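Local coordinates for thermotoga maritima TmcAL (PDB 5Y0T), which belongs to the HIGH nucleotidyl transferase family of the HUP clan and has a pocket that holds adenosine-5'-rp-alpha-thio-triphosphate, at residues L352-K355 against P360-T363. Residues are numbered along the deposited sequence; the frame is centred on the assembly and turned at random.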
ATOM      1  N   LEU A 352      12.661 -37.812 -13.215  1.00 21.63           N
ATOM      2  CA  LEU A 352      12.400 -38.746 -12.126  1.00 27.24           C
ATOM      3  C   LEU A 352      11.477 -38.120 -11.071  1.00 25.14           C
ATOM      4  O   LEU A 352      10.589 -38.787 -10.556  1.00 24.19           O
ATOM      5  CB  LEU A 352      13.706 -39.197 -11.474  1.00 30.84           C
ATOM      6  CG  LEU A 352      13.524 -40.311 -10.437  1.00 32.29           C
ATOM      7  CD1 LEU A 352      12.915 -41.560 -11.091  1.00 38.18           C
ATOM      8  CD2 LEU A 352      14.844 -40.661  -9.786  1.00 30.81           C
ATOM      9  N   MET A 353      11.697 -36.844 -10.761  1.00 22.10           N
ATOM     10  CA  MET A 353      10.812 -36.113  -9.851  1.00 19.79           C
ATOM     11  C   MET A 353       9.367 -36.158 -10.313  1.00 25.63           C
ATOM     12  O   MET A 353       8.462 -36.269  -9.493  1.00 25.06           O
ATOM     13  CB  MET A 353      11.252 -34.653  -9.701  1.00 19.03           C
ATOM     14  CG  MET A 353      12.498 -34.479  -8.846  1.00 23.62           C
ATOM     15  SD  MET A 353      13.118 -32.789  -8.895  1.00 28.33           S
ATOM     16  CE  MET A 353      11.632 -31.891  -8.448  1.00 20.90           C
ATOM     17  N   ARG A 354       9.142 -36.082 -11.621  1.00 24.06           N
ATOM     18  CA  ARG A 354       7.760 -36.110 -12.103  1.00 27.23           C
ATOM     19  C   ARG A 354       7.103 -37.435 -11.753  1.00 28.86           C
ATOM     20  O   ARG A 354       5.890 -37.498 -11.542  1.00 25.45           O
ATOM     21  CB  ARG A 354       7.689 -35.851 -13.605  1.00 26.90           C
ATOM     22  CG  ARG A 354       8.101 -34.420 -13.983  1.00 29.18           C
ATOM     23  CD  ARG A 354       7.750 -34.085 -15.434  1.00 34.15           C
ATOM     24  NE  ARG A 354       8.409 -32.858 -15.887  1.00 36.26           N
ATOM     25  CZ  ARG A 354       7.944 -31.629 -15.666  1.00 40.61           C
ATOM     26  NH1 ARG A 354       8.608 -30.574 -16.123  1.00 44.06           N
ATOM     27  NH2 ARG A 354       6.816 -31.450 -14.986  1.00 36.18           N
ATOM     28  N   LYS A 355       7.898 -38.496 -11.669  1.00 25.02           N
ATOM     29  CA  LYS A 355       7.354 -39.786 -11.250  1.00 27.51           C
ATOM     30  C   LYS A 355       7.246 -39.900  -9.728  1.00 27.83           C
ATOM     31  O   LYS A 355       6.321 -40.527  -9.214  1.00 28.85           O
ATOM     32  CB  LYS A 355       8.207 -40.943 -11.783  1.00 27.63           C
ATOM     33  CG  LYS A 355       8.307 -41.004 -13.315  1.00 35.76           C
ATOM     34  CD  LYS A 355       9.241 -42.140 -13.744  1.00 43.05           C
ATOM     35  CE  LYS A 355       9.331 -42.285 -15.265  1.00 57.79           C
ATOM     36  NZ  LYS A 355      10.104 -41.187 -15.921  1.00 62.30           N
ATOM     37  N   PRO A 360       2.634 -31.303  -6.628  1.00 21.45           N
ATOM     38  CA  PRO A 360       2.552 -30.944  -8.051  1.00 21.89           C
ATOM     39  C   PRO A 360       3.751 -30.102  -8.465  1.00 21.25           C
ATOM     40  O   PRO A 360       4.170 -29.231  -7.706  1.00 24.04           O
ATOM     41  CB  PRO A 360       1.255 -30.121  -8.141  1.00 21.72           C
ATOM     42  CG  PRO A 360       0.468 -30.524  -6.951  1.00 26.23           C
ATOM     43  CD  PRO A 360       1.479 -30.792  -5.872  1.00 21.34           C
ATOM     44  N   ILE A 361       4.301 -30.369  -9.641  1.00 17.77           N
ATOM     45  CA  ILE A 361       5.452 -29.619 -10.128  1.00 18.08           C
ATOM     46  C   ILE A 361       4.980 -28.538 -11.094  1.00 25.19           C
ATOM     47  O   ILE A 361       4.262 -28.825 -12.051  1.00 22.28           O
ATOM     48  CB  ILE A 361       6.462 -30.561 -10.819  1.00 19.80           C
ATOM     49  CG1 ILE A 361       7.092 -31.488  -9.779  1.00 26.25           C
ATOM     50  CG2 ILE A 361       7.538 -29.772 -11.553  1.00 20.37           C
ATOM     51  CD1 ILE A 361       7.662 -32.763 -10.367  1.00 24.42           C
ATOM     52  N   VAL A 362       5.364 -27.297 -10.823  1.00 19.86           N
ATOM     53  CA  VAL A 362       5.011 -26.171 -11.682  1.00 20.70           C
ATOM     54  C   VAL A 362       6.254 -25.726 -12.447  1.00 25.47           C
ATOM     55  O   VAL A 362       7.217 -25.274 -11.841  1.00 21.39           O
ATOM     56  CB  VAL A 362       4.444 -24.979 -10.860  1.00 21.91           C
ATOM     57  CG1 VAL A 362       4.139 -23.778 -11.769  1.00 22.92           C
ATOM     58  CG2 VAL A 362       3.199 -25.406 -10.078  1.00 17.84           C
ATOM     59  N   THR A 363       6.247 -25.898 -13.765  1.00 23.31           N
ATOM     60  CA  THR A 363       7.304 -25.366 -14.633  1.00 22.88           C
ATOM     61  C   THR A 363       6.734 -24.152 -15.355  1.00 27.76           C
ATOM     62  O   THR A 363       7.263 -23.041 -15.281  1.00 35.70           O
ATOM     63  CB  THR A 363       7.847 -26.408 -15.669  1.00 31.60           C
ATOM     64  OG1 THR A 363       6.762 -27.134 -16.255  1.00 30.81           O
ATOM     65  CG2 THR A 363       8.781 -27.396 -14.998  1.00 30.23           C
TER
HETATM   66  O   HOH W   1       5.207 -28.844 -14.639  1.00 32.57           O
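Ile361 meets the helix with the end of its longer branch: CD1 lies 3.7 Å from Met353 O and 3.8 Å from Arg354 CA, so the methyl rests on backbone as well as on side chains. CB of Met353, 4.1 Å from the same CD1, and CG of Arg354 add apolar contacts. The position follows from chi1 of -68°, which sets CG1 anti to the carbonyl carbon, and from a chi2 of 158° that extends CD1 toward the helix. The shorter branch serves a different neighbour, CG2 standing 3.9 Å from Arg354 NH2, obliquely placed against the guanidinium. Helix 346-356 is the connection of a beta-alpha-beta unit whose strands, 337-343 and 361-362, pair in parallel; in that pairing the backbone of Val362 hydrogen-bonds with Ile337 and Ile339, while its side chain, directed away from the helix, touches Tyr368 of helix 368-374. Thr363 again points toward the helix and meets Arg354, whose chain is extended from CG to NE; the arginine and threonine side chains cross at about a right angle. CG2 of Thr363 sits at the guanidinium edge, 3.4 Å from NH1. A water in the guanidinium plane accepts from Arg354 NH2 at 3.1 Å, donates to Ile361 O at 2.8 Å and hydrogen-bonds Thr363 OG1, linking the exposed arginine to two residues of 360-363.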